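Local coordinates for DNA repair protein rhp9/CRB2 (Schizosaccharomyces pombe, PDB 2FHD) that probably recognises a methylated lysine of histone H4 through its tandem tudor domains, linking modified chromatin to DNA repair and cell-cycle control, at residues A[24-29]-A[42-47]; A[13-18]-A[56-61]; A[6-11]-A[100-105]; A[68-73]-A[122-127]. All coordinates share one frame; numbering follows the deposited sequence.

Contact 1: A[24-29]-A[42-47]; sequences YPATLV and YKVQFD. With PO4 (phosphate ion), chain E.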
# COMPACT_ATOMS: atom_id res chain seq x y z
N TYR A 24 12.49 -15.51 -5.31
CA TYR A 24 11.95 -15.85 -4.01
C TYR A 24 10.49 -16.26 -4.11
O TYR A 24 9.82 -15.88 -5.09
CB TYR A 24 12.05 -14.67 -3.04
CG TYR A 24 13.44 -14.30 -2.60
CD1 TYR A 24 14.07 -14.92 -1.55
CD2 TYR A 24 14.12 -13.29 -3.24
CE1 TYR A 24 15.40 -14.56 -1.17
CE2 TYR A 24 15.38 -12.90 -2.88
CZ TYR A 24 16.03 -13.53 -1.85
OH TYR A 24 17.32 -13.06 -1.51
N PRO A 25 9.97 -16.95 -3.08
CA PRO A 25 8.50 -17.24 -2.98
C PRO A 25 7.65 -15.93 -2.95
O PRO A 25 7.98 -14.98 -2.25
CB PRO A 25 8.38 -18.03 -1.65
CG PRO A 25 9.76 -18.68 -1.46
CD PRO A 25 10.70 -17.53 -1.92
N ALA A 26 6.55 -15.88 -3.70
CA ALA A 26 5.73 -14.69 -3.67
C ALA A 26 4.34 -15.19 -4.02
O ALA A 26 4.17 -16.38 -4.39
CB ALA A 26 6.24 -13.76 -4.69
N THR A 27 3.37 -14.30 -3.93
CA THR A 27 2.02 -14.50 -4.44
C THR A 27 1.79 -13.63 -5.69
O THR A 27 2.08 -12.42 -5.70
CB THR A 27 1.09 -14.10 -3.31
OG1 THR A 27 1.36 -14.99 -2.21
CG2 THR A 27 -0.41 -14.24 -3.69
N LEU A 28 1.34 -14.25 -6.77
CA LEU A 28 0.83 -13.53 -7.94
C LEU A 28 -0.50 -12.79 -7.56
O LEU A 28 -1.51 -13.42 -7.22
CB LEU A 28 0.60 -14.49 -9.13
CG LEU A 28 0.08 -13.91 -10.47
CD1 LEU A 28 0.84 -12.65 -10.82
CD2 LEU A 28 0.07 -14.92 -11.65
N VAL A 29 -0.44 -11.47 -7.62
CA VAL A 29 -1.47 -10.61 -7.12
C VAL A 29 -2.45 -10.20 -8.27
O VAL A 29 -3.68 -10.26 -8.11
CB VAL A 29 -0.82 -9.34 -6.39
CG1 VAL A 29 -1.89 -8.34 -6.07
CG2 VAL A 29 -0.17 -9.69 -5.11
N TYR A 42 3.28 -8.63 -14.32
CA TYR A 42 2.71 -9.27 -13.09
C TYR A 42 3.00 -8.57 -11.81
O TYR A 42 4.15 -8.28 -11.49
CB TYR A 42 3.12 -10.75 -12.96
CG TYR A 42 2.66 -11.49 -14.15
CD1 TYR A 42 1.30 -11.83 -14.29
CD2 TYR A 42 3.53 -11.73 -15.20
CE1 TYR A 42 0.83 -12.47 -15.46
CE2 TYR A 42 3.08 -12.38 -16.39
CZ TYR A 42 1.75 -12.75 -16.50
OH TYR A 42 1.30 -13.34 -17.69
N LYS A 43 1.94 -8.23 -11.08
CA LYS A 43 2.20 -7.73 -9.80
C LYS A 43 2.30 -8.97 -8.88
O LYS A 43 1.43 -9.84 -8.88
CB LYS A 43 1.15 -6.70 -9.29
CG LYS A 43 1.53 -6.20 -7.88
CD LYS A 43 1.12 -4.80 -7.67
CE LYS A 43 0.19 -4.70 -6.45
NZ LYS A 43 -0.09 -3.24 -6.13
N VAL A 44 3.35 -8.95 -8.08
CA VAL A 44 3.71 -10.06 -7.23
C VAL A 44 3.99 -9.47 -5.84
O VAL A 44 4.42 -8.33 -5.71
CB VAL A 44 4.91 -10.71 -7.96
CG1 VAL A 44 6.21 -10.51 -7.32
CG2 VAL A 44 4.59 -11.99 -8.78
N GLN A 45 3.68 -10.24 -4.80
CA GLN A 45 3.99 -9.89 -3.39
C GLN A 45 4.96 -10.90 -2.69
O GLN A 45 4.71 -12.06 -2.61
CB GLN A 45 2.69 -9.81 -2.60
CG GLN A 45 2.84 -9.07 -1.32
CD GLN A 45 1.49 -8.88 -0.59
OE1 GLN A 45 0.58 -9.72 -0.64
NE2 GLN A 45 1.38 -7.77 0.08
N PHE A 46 6.09 -10.42 -2.18
CA PHE A 46 7.02 -11.27 -1.45
C PHE A 46 6.47 -11.52 -0.03
O PHE A 46 5.45 -10.92 0.38
CB PHE A 46 8.39 -10.59 -1.51
CG PHE A 46 8.96 -10.62 -2.89
CD1 PHE A 46 9.44 -11.85 -3.43
CD2 PHE A 46 8.89 -9.49 -3.73
CE1 PHE A 46 9.95 -11.90 -4.74
CE2 PHE A 46 9.41 -9.53 -5.08
CZ PHE A 46 9.94 -10.73 -5.56
N ASP A 47 7.10 -12.42 0.68
CA ASP A 47 6.56 -12.94 1.95
C ASP A 47 6.76 -11.88 3.08
O ASP A 47 6.07 -11.95 4.09
CB ASP A 47 7.16 -14.34 2.29
CG ASP A 47 6.62 -15.46 1.35
OD1 ASP A 47 5.62 -15.20 0.61
OD2 ASP A 47 7.18 -16.61 1.32
P PO4 E . -0.30 -0.56 -4.09
O1 PO4 E . -0.97 -0.56 -5.45
O2 PO4 E . -1.33 -0.38 -2.99
O3 PO4 E . 0.43 -1.87 -3.84
O4 PO4 E . 0.67 0.60 -4.09
O HOH W 1 9.50 -14.10 -0.34

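Contact 2: A[13-18]-A[56-61]; sequences LAFFKG and SNQIKR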
# COMPACT_ATOMS: atom_id res chain seq x y z
N LEU A 13 7.59 -18.24 -7.77
CA LEU A 13 8.93 -17.83 -7.50
C LEU A 13 9.15 -16.63 -8.46
O LEU A 13 8.99 -16.74 -9.68
CB LEU A 13 9.91 -18.99 -7.80
CG LEU A 13 9.88 -20.14 -6.76
CD1 LEU A 13 10.48 -21.46 -7.31
CD2 LEU A 13 10.61 -19.77 -5.41
N ALA A 14 9.44 -15.47 -7.90
CA ALA A 14 9.45 -14.28 -8.67
C ALA A 14 10.86 -13.72 -8.51
O ALA A 14 11.48 -13.83 -7.44
CB ALA A 14 8.35 -13.33 -8.15
N PHE A 15 11.38 -13.10 -9.57
CA PHE A 15 12.71 -12.50 -9.53
C PHE A 15 12.68 -11.24 -8.69
O PHE A 15 11.92 -10.33 -9.00
CB PHE A 15 13.14 -12.12 -10.93
CG PHE A 15 14.47 -11.40 -11.01
CD1 PHE A 15 15.66 -12.08 -10.79
CD2 PHE A 15 14.53 -10.03 -11.34
CE1 PHE A 15 16.92 -11.42 -10.90
CE2 PHE A 15 15.80 -9.34 -11.43
CZ PHE A 15 16.99 -10.05 -11.26
N PHE A 16 13.52 -11.18 -7.66
CA PHE A 16 13.63 -10.01 -6.84
C PHE A 16 14.66 -9.07 -7.45
O PHE A 16 15.86 -9.40 -7.54
CB PHE A 16 13.94 -10.38 -5.39
CG PHE A 16 14.10 -9.19 -4.49
CD1 PHE A 16 12.99 -8.46 -4.08
CD2 PHE A 16 15.38 -8.77 -4.08
CE1 PHE A 16 13.14 -7.31 -3.23
CE2 PHE A 16 15.54 -7.65 -3.24
CZ PHE A 16 14.39 -6.91 -2.82
N LYS A 17 14.16 -7.90 -7.85
CA LYS A 17 14.82 -6.93 -8.74
C LYS A 17 15.81 -6.01 -8.01
O LYS A 17 16.69 -5.40 -8.66
CB LYS A 17 13.78 -6.11 -9.52
CG LYS A 17 13.32 -6.79 -10.85
CD LYS A 17 11.98 -6.37 -11.40
CE LYS A 17 11.67 -4.97 -11.07
NZ LYS A 17 10.45 -4.60 -11.82
N GLY A 18 15.65 -5.95 -6.67
CA GLY A 18 16.60 -5.35 -5.73
C GLY A 18 17.84 -6.21 -5.55
O GLY A 18 18.05 -7.16 -6.31
N SER A 56 7.24 -11.59 -17.78
CA SER A 56 6.89 -13.03 -17.89
C SER A 56 8.14 -13.90 -17.88
O SER A 56 8.07 -15.08 -17.69
CB SER A 56 6.12 -13.29 -19.19
OG SER A 56 7.06 -13.25 -20.27
N ASN A 57 9.29 -13.28 -18.11
CA ASN A 57 10.59 -13.90 -17.93
C ASN A 57 11.12 -13.87 -16.47
O ASN A 57 12.22 -14.31 -16.22
CB ASN A 57 11.62 -13.09 -18.74
CG ASN A 57 11.58 -13.40 -20.22
OD1 ASN A 57 11.11 -14.45 -20.67
ND2 ASN A 57 12.04 -12.45 -21.01
N GLN A 58 10.36 -13.32 -15.55
CA GLN A 58 10.87 -13.14 -14.23
C GLN A 58 9.99 -13.85 -13.20
O GLN A 58 10.06 -13.52 -12.02
CB GLN A 58 10.97 -11.65 -13.95
CG GLN A 58 12.18 -10.99 -14.66
CD GLN A 58 12.11 -9.43 -14.58
OE1 GLN A 58 11.04 -8.84 -14.57
NE2 GLN A 58 13.24 -8.80 -14.49
N ILE A 59 9.25 -14.91 -13.63
CA ILE A 59 8.26 -15.50 -12.78
C ILE A 59 8.00 -16.94 -13.20
O ILE A 59 7.92 -17.25 -14.40
CB ILE A 59 6.94 -14.63 -12.78
CG1 ILE A 59 5.94 -15.05 -11.73
CG2 ILE A 59 6.17 -14.65 -14.12
CD1 ILE A 59 4.79 -14.02 -11.59
N LYS A 60 7.93 -17.81 -12.20
CA LYS A 60 7.64 -19.25 -12.40
C LYS A 60 6.54 -19.66 -11.43
O LYS A 60 6.46 -19.07 -10.37
CB LYS A 60 8.89 -20.06 -12.07
CG LYS A 60 10.06 -19.82 -12.97
CD LYS A 60 9.87 -20.55 -14.36
CE LYS A 60 10.90 -20.11 -15.31
NZ LYS A 60 10.66 -20.75 -16.66
N ARG A 61 5.74 -20.67 -11.75
CA ARG A 61 4.89 -21.31 -10.74
C ARG A 61 5.80 -21.84 -9.59
O ARG A 61 6.84 -22.38 -9.85
CB ARG A 61 4.19 -22.53 -11.36
CG ARG A 61 2.74 -22.41 -11.81
CD ARG A 61 1.87 -23.62 -11.32
NE ARG A 61 0.48 -23.13 -11.12
CZ ARG A 61 -0.42 -23.56 -10.22
NH1 ARG A 61 -0.17 -24.58 -9.40
NH2 ARG A 61 -1.60 -22.99 -10.15

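Contact 3: A[6-11]-A[100-105]; sequences RSFKNR and ALNNDM. With PO4 (phosphate ion), chain F.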
# COMPACT_ATOMS: atom_id res chain seq x y z
N ARG A 6 -5.11 -14.56 -1.77
CA ARG A 6 -5.24 -15.19 -3.07
C ARG A 6 -5.20 -16.70 -2.79
O ARG A 6 -4.79 -17.11 -1.70
CB ARG A 6 -4.04 -14.80 -3.95
CG ARG A 6 -3.95 -13.37 -4.40
CD ARG A 6 -5.12 -13.07 -5.43
NE ARG A 6 -5.14 -11.70 -5.96
CZ ARG A 6 -5.50 -10.59 -5.29
NH1 ARG A 6 -5.83 -10.63 -3.99
NH2 ARG A 6 -5.47 -9.38 -5.91
N SER A 7 -5.62 -17.54 -3.74
CA SER A 7 -5.49 -19.00 -3.60
C SER A 7 -3.99 -19.38 -3.57
O SER A 7 -3.16 -18.66 -4.14
CB SER A 7 -6.14 -19.66 -4.83
OG SER A 7 -5.80 -21.06 -4.91
N PHE A 8 -3.67 -20.54 -3.00
CA PHE A 8 -2.30 -21.08 -2.96
C PHE A 8 -1.74 -21.31 -4.37
O PHE A 8 -0.55 -21.20 -4.58
CB PHE A 8 -2.21 -22.39 -2.11
CG PHE A 8 -2.94 -23.61 -2.72
CD1 PHE A 8 -4.23 -23.92 -2.35
CD2 PHE A 8 -2.31 -24.42 -3.65
CE1 PHE A 8 -4.85 -25.04 -2.88
CE2 PHE A 8 -2.92 -25.55 -4.18
CZ PHE A 8 -4.18 -25.87 -3.80
N LYS A 9 -2.63 -21.62 -5.30
CA LYS A 9 -2.32 -21.78 -6.73
C LYS A 9 -1.68 -20.51 -7.38
O LYS A 9 -1.01 -20.64 -8.38
CB LYS A 9 -3.63 -22.17 -7.43
CG LYS A 9 -3.99 -23.61 -7.09
CD LYS A 9 -5.47 -23.96 -7.25
CE LYS A 9 -5.67 -25.51 -7.43
NZ LYS A 9 -7.11 -25.96 -7.75
N ASN A 10 -1.89 -19.33 -6.78
CA ASN A 10 -1.13 -18.10 -7.08
C ASN A 10 0.33 -17.98 -6.54
O ASN A 10 1.00 -16.97 -6.81
CB ASN A 10 -1.86 -16.86 -6.61
CG ASN A 10 -3.14 -16.63 -7.39
OD1 ASN A 10 -3.92 -17.56 -7.55
ND2 ASN A 10 -3.33 -15.40 -7.92
N ARG A 11 0.80 -18.98 -5.80
CA ARG A 11 2.20 -18.95 -5.37
C ARG A 11 3.20 -19.13 -6.52
O ARG A 11 3.11 -20.08 -7.32
CB ARG A 11 2.43 -19.99 -4.27
CG ARG A 11 1.56 -19.77 -3.00
CD ARG A 11 2.01 -18.49 -2.25
NE ARG A 11 3.26 -18.70 -1.56
CZ ARG A 11 3.97 -17.71 -1.04
NH1 ARG A 11 3.55 -16.49 -1.22
NH2 ARG A 11 5.11 -17.94 -0.37
N ALA A 100 2.68 -23.72 -4.78
CA ALA A 100 1.52 -23.71 -5.65
C ALA A 100 0.69 -24.99 -5.56
O ALA A 100 -0.41 -25.06 -6.11
CB ALA A 100 1.92 -23.43 -7.10
N LEU A 101 1.21 -26.02 -4.92
CA LEU A 101 0.39 -27.24 -4.78
C LEU A 101 -0.03 -27.42 -3.31
O LEU A 101 -0.54 -28.47 -2.91
CB LEU A 101 1.22 -28.44 -5.21
CG LEU A 101 1.80 -28.48 -6.62
CD1 LEU A 101 2.79 -29.59 -6.55
CD2 LEU A 101 0.61 -28.78 -7.61
N ASN A 102 0.18 -26.39 -2.50
CA ASN A 102 -0.22 -26.45 -1.10
C ASN A 102 0.70 -27.35 -0.24
O ASN A 102 0.31 -27.73 0.84
CB ASN A 102 -1.65 -26.91 -0.98
CG ASN A 102 -2.40 -26.17 0.09
OD1 ASN A 102 -1.93 -25.15 0.62
ND2 ASN A 102 -3.58 -26.65 0.40
N ASN A 103 1.92 -27.65 -0.73
CA ASN A 103 2.95 -28.17 0.11
C ASN A 103 3.56 -27.11 0.98
O ASN A 103 3.63 -25.94 0.69
CB ASN A 103 4.09 -28.91 -0.65
CG ASN A 103 3.56 -29.97 -1.58
OD1 ASN A 103 2.85 -30.88 -1.14
ND2 ASN A 103 3.85 -29.84 -2.90
N ASP A 104 4.21 -27.65 1.95
CA ASP A 104 4.63 -27.03 3.15
C ASP A 104 6.11 -27.25 3.43
O ASP A 104 6.76 -26.43 4.08
CB ASP A 104 3.92 -28.02 4.12
CG ASP A 104 3.81 -27.47 5.31
OD1 ASP A 104 3.93 -26.21 5.18
OD2 ASP A 104 3.74 -28.20 6.27
N MSE A 105 6.58 -28.46 3.09
CA MSE A 105 7.91 -28.96 3.48
C MSE A 105 8.64 -29.39 2.24
O MSE A 105 8.06 -29.89 1.28
CB MSE A 105 7.84 -30.18 4.44
CG MSE A 105 7.13 -29.87 5.78
SE MSE A 105 8.34 -28.76 6.86
CE MSE A 105 7.07 -27.20 7.55
P PO4 F . -7.76 -6.87 -3.65
O1 PO4 F . -6.27 -7.23 -3.75
O2 PO4 F . -8.19 -6.15 -4.94
O3 PO4 F . -8.64 -8.09 -3.43
O4 PO4 F . -7.95 -5.99 -2.40

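Contact 4: A[68-73]-A[122-127]; sequences DVVQST and IYVAPV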
# COMPACT_ATOMS: atom_id res chain seq x y z
N ASP A 68 15.81 -30.37 -8.93
CA ASP A 68 15.96 -28.92 -9.03
C ASP A 68 17.06 -28.56 -8.07
O ASP A 68 17.10 -29.09 -6.91
CB ASP A 68 14.70 -28.12 -8.60
CG ASP A 68 13.55 -28.17 -9.58
OD1 ASP A 68 13.71 -28.53 -10.79
OD2 ASP A 68 12.42 -27.84 -9.14
N VAL A 69 17.91 -27.64 -8.50
CA VAL A 69 18.96 -27.09 -7.66
C VAL A 69 18.43 -25.77 -7.04
O VAL A 69 18.12 -24.79 -7.76
CB VAL A 69 20.27 -26.88 -8.53
CG1 VAL A 69 21.33 -26.06 -7.85
CG2 VAL A 69 20.88 -28.22 -8.92
N VAL A 70 18.41 -25.72 -5.70
CA VAL A 70 17.90 -24.61 -4.98
C VAL A 70 18.77 -24.28 -3.77
O VAL A 70 19.65 -25.04 -3.40
CB VAL A 70 16.47 -24.92 -4.50
CG1 VAL A 70 15.59 -25.27 -5.68
CG2 VAL A 70 16.48 -26.09 -3.46
N GLN A 71 18.51 -23.15 -3.12
CA GLN A 71 19.09 -22.90 -1.80
C GLN A 71 18.00 -22.78 -0.78
O GLN A 71 16.80 -22.79 -1.13
CB GLN A 71 19.94 -21.67 -1.87
CG GLN A 71 21.10 -22.03 -2.70
CD GLN A 71 21.74 -20.90 -3.40
OE1 GLN A 71 22.72 -20.40 -2.91
NE2 GLN A 71 21.25 -20.52 -4.58
N SER A 72 18.40 -22.74 0.48
CA SER A 72 17.45 -22.52 1.57
C SER A 72 18.13 -21.56 2.53
O SER A 72 19.33 -21.61 2.76
CB SER A 72 17.03 -23.83 2.26
OG SER A 72 16.58 -23.64 3.57
N THR A 73 17.35 -20.60 2.94
CA THR A 73 17.59 -19.67 4.02
C THR A 73 18.17 -20.22 5.40
O THR A 73 18.82 -19.50 6.10
CB THR A 73 16.20 -18.92 4.12
OG1 THR A 73 16.29 -17.61 3.56
CG2 THR A 73 15.63 -18.96 5.40
N ILE A 122 12.94 -21.63 0.74
CA ILE A 122 13.56 -21.72 -0.57
C ILE A 122 13.87 -20.40 -1.23
O ILE A 122 13.09 -19.44 -1.18
CB ILE A 122 12.67 -22.58 -1.52
CG1 ILE A 122 12.55 -24.00 -0.95
CG2 ILE A 122 13.13 -22.59 -3.01
CD1 ILE A 122 13.87 -24.82 -0.87
N TYR A 123 15.02 -20.35 -1.90
CA TYR A 123 15.28 -19.26 -2.84
C TYR A 123 16.16 -19.82 -3.91
O TYR A 123 16.75 -20.89 -3.72
CB TYR A 123 15.88 -18.03 -2.17
CG TYR A 123 17.28 -18.21 -1.58
CD1 TYR A 123 18.40 -17.70 -2.23
CD2 TYR A 123 17.47 -18.88 -0.35
CE1 TYR A 123 19.70 -17.85 -1.68
CE2 TYR A 123 18.76 -19.04 0.20
CZ TYR A 123 19.86 -18.50 -0.47
OH TYR A 123 21.13 -18.64 0.10
N VAL A 124 16.19 -19.16 -5.07
CA VAL A 124 16.75 -19.79 -6.26
C VAL A 124 17.60 -18.84 -7.07
O VAL A 124 17.20 -17.70 -7.33
CB VAL A 124 15.66 -20.48 -7.16
CG1 VAL A 124 16.34 -21.49 -8.11
CG2 VAL A 124 14.66 -21.23 -6.32
N ALA A 125 18.79 -19.31 -7.45
CA ALA A 125 19.62 -18.53 -8.29
C ALA A 125 19.00 -18.46 -9.68
O ALA A 125 18.55 -19.48 -10.23
CB ALA A 125 20.99 -19.12 -8.35
N PRO A 126 18.99 -17.26 -10.26
CA PRO A 126 18.58 -17.19 -11.66
C PRO A 126 19.26 -18.24 -12.60
O PRO A 126 18.58 -18.73 -13.52
CB PRO A 126 18.97 -15.73 -12.06
CG PRO A 126 18.90 -14.97 -10.76
CD PRO A 126 19.41 -15.93 -9.72
N VAL A 127 20.57 -18.57 -12.44
CA VAL A 127 21.16 -19.61 -13.33
C VAL A 127 20.53 -20.97 -13.12
O VAL A 127 20.48 -21.80 -14.00
CB VAL A 127 22.74 -19.80 -13.25
CG1 VAL A 127 23.48 -18.73 -13.96
CG2 VAL A 127 23.24 -20.04 -11.86

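Contact 1: A[24-29]-A[42-47]
Leu-28 and Tyr-42 meet where one methyl of the leucine, CD1, comes within 3.6 Å of CD1 on the tyrosine ring. Leucine CG stands anti to the backbone N (chi1 -179°), which brings CD1 up to 42-47 and sets the same methyl close to the carbonyl oxygen of Lys-43. Val-44, on the same face of the sheet, sends CG1 to the methyl of Ala-26 and places CG2 near Leu-28 CA. Farther along, the Phe-46 ring leans across the strand with CG beside its own backbone N (chi1 -69°); its CD1 corner collects Ala-26 CB and Tyr-24 CB, each 3.9 Å away. Val-29 CG2 crosses Gln-45 CB at 3.8 Å, while the extended glutamine chain carries OE1 to the backbone N of Ser-4.

The strands, 23-32 and 41-46, form an antiparallel hairpin whose N-to-C directions lie 135° apart over these segments. Thr-27 and Gln-45 exchange two backbone bonds, and Val-29 N donates to Lys-43 O at 2.8 Å. Beyond them a water bridges the strands, donating to Pro-25 O (2.6 Å) and accepting from Asp-47 N (3.1 Å). Lys-43 bends away from the hairpin and its NZ donates to O3 of a phosphate ion, probably from the crystallisation liquor, 2.7 Å off.

The chemistry divides by face. Ala-26, Leu-28, Val-44 and Phe-46 give their apolar groups to the core of the first tudor barrel. Arg-11 is shared, NH2 in a salt bridge with Asp-47 OD1 and NH1 bonded to Thr-27 OG1, and its charge is probably balanced at this edge of the hairpin.

Contact 2: A[13-18]-A[56-61]
The Phe-15 ring and the Gln-58 amide lie nearly parallel, their planes 17° apart, but the amide is displaced: its NE2 approaches ring atom CD2 obliquely at 3.6 Å. Phe-15 CG is anti to the backbone N (chi1 176°), and this brings the ring slantwise across the glutamine chain, with CB of each residue 3.7 Å from the other. Lys-17 passes the amide at about a right angle, its CD 4.1 Å from both OE1 and NE2. The Phe-15 ring also packs on Pro-126 and meets Tyr-19 of a neighbouring subunit. Over one face of the Phe-16 ring, toward the rim, Gly-18 N lies 3.8 Å above the plane; Phe-16 meets Phe-46 edge-to-face.

The strands 11-15 and 59-61 run antiparallel. Leu-13 and Lys-60 exchange two backbone bonds, and Phe-15 N donates to Gln-58 O at 2.8 Å. Ala-14 and Ile-59 point to the opposite face from Leu-13 and Lys-60, into the core, where both touch Val-44.

Strand 59-61 is thereby joined to the first strand of the SH3-like tudor barrel. Three backbone bonds fix the register, while the glutamine adds mainly van der Waals contact with the aromatic ring; its OE1 accepts a hydrogen bond from the backbone N of Asn-55, at the end of strand 51-55.

Contact 3: A[6-11]-A[100-105]
Segment 6-11 makes a short 3-10 turn at 8-10 and approaches the irregular 100-105 loop most closely where the CA atoms of Lys-9 and Ala-100 lie 4.4 Å apart, with Ala-100 CA directing its hydrogen almost straight at Phe-8 O (178° at the hydrogen). The main side-chain contact is made by Phe-8 and Asn-102. Phe-8 CG sits between the backbone N and the carbonyl carbon (chi1 68°), a torsion that carries the ring out over the loop. Asn-102 CB lies above the ring centre, 3.7 Å from the centroid, in a CH-pi contact. The asparagine amide stacks on the same face, its plane only 5° from that of the ring. Lys-9 CG covers the opposite face near the rim, so the phenylalanine is sandwiched. At the ring's edge is Ala-100 O, 3.2 Å from CD2. The methyl of Ala-100 turns instead to Arg-11 O, at 3.6 Å.

Ser-7 OG accepts from Lys-9 N in an ST turn. Farther out, Arg-6 offers the edge of its guanidinium to a phosphate ion that Lys-146 NZ also bonds: NH2 donates to O1 at 3.2 Å, and NH1 bonds the same oxygen more weakly.

The contact joins the two tudor domains. The 3-10 turn leads directly into strand 11-15 of the first domain, where Arg-11 reaches Thr-27 and Asp-47 and also Val-98 O. The 100-105 loop belongs to the second domain, lying between strands 80-86 and 105-110, and Ala-100 and Arg-11 both have backbone bonds to Phe-62 after strand 59-61.

Contact 4: A[68-73]-A[122-127]
Tyr-123 lays its ring against CB of Gln-71, its partner across the strands. Its own CB packs against CE1 of the Tyr-24 ring in the first domain. From there CG falls between the backbone N and the carbonyl carbon (chi1 66°), which lays the ring beside residues 71-73. Ring atom CD2 comes 3.7 Å from Thr-73 N, and CE2 is closer still at 3.5 Å, with Ser-72 C also beside it; the backbone of 72-73 thus lines this edge. Gln-71 CB sits over the ring face, offset toward the rim, in a CH-pi contact 3.7 Å from the centroid; it is nearest CZ and CE2 (3.5 Å each), with CE1 at 3.8 Å. At the tip, OH bonds to the backbone O of Gly-76, and Phe-22 meets the ring edge-to-face.

Both residues are also paired through the backbone. Strands 69-72 and 122-123 are antiparallel neighbours in the sheet of the second tudor domain, an SH3-like fold in which the short last strand adds beside the first. Gln-71 N donates nearly along the C=O axis to Tyr-123 O (2.9 Å), whereas Tyr-123 N approaches Gln-71 O from well above the carbonyl plane (3.1 Å), off its lone pairs.

Aliphatic contacts flank the pair. Val-70 divides its methyls between two partners: CG2 lies 3.9 Å from Ile-122 CD1, and CG1 packs on Val-124 CG2. Val-70 also touches Leu-108 of strand 105-110, and Ile-122 reaches Val-106 of the same strand.

How the contacts relate
Contacts 1 and 2 lie in one five-stranded antiparallel sheet, that of the first tudor domain, with centres about 8 Å apart; strands 23-32 and 11-15 are neighbours there, so the two share a core at Val-44, Ala-14 and Ile-59. Contact 4 is the counterpart of contact 2 in the second sheet, each joining the first strand to the last. Along the chain contact 1 falls within the span of contact 2, contact 3 encloses both, and the segments of contacts 3 and 4 alternate. Contact 3 bridges the domains, its centre about 18 Å from that of contact 4. Pro-25 against Ile-122 and Phe-15 against Pro-126 add interdomain touches, consistent with a compact tandem unit.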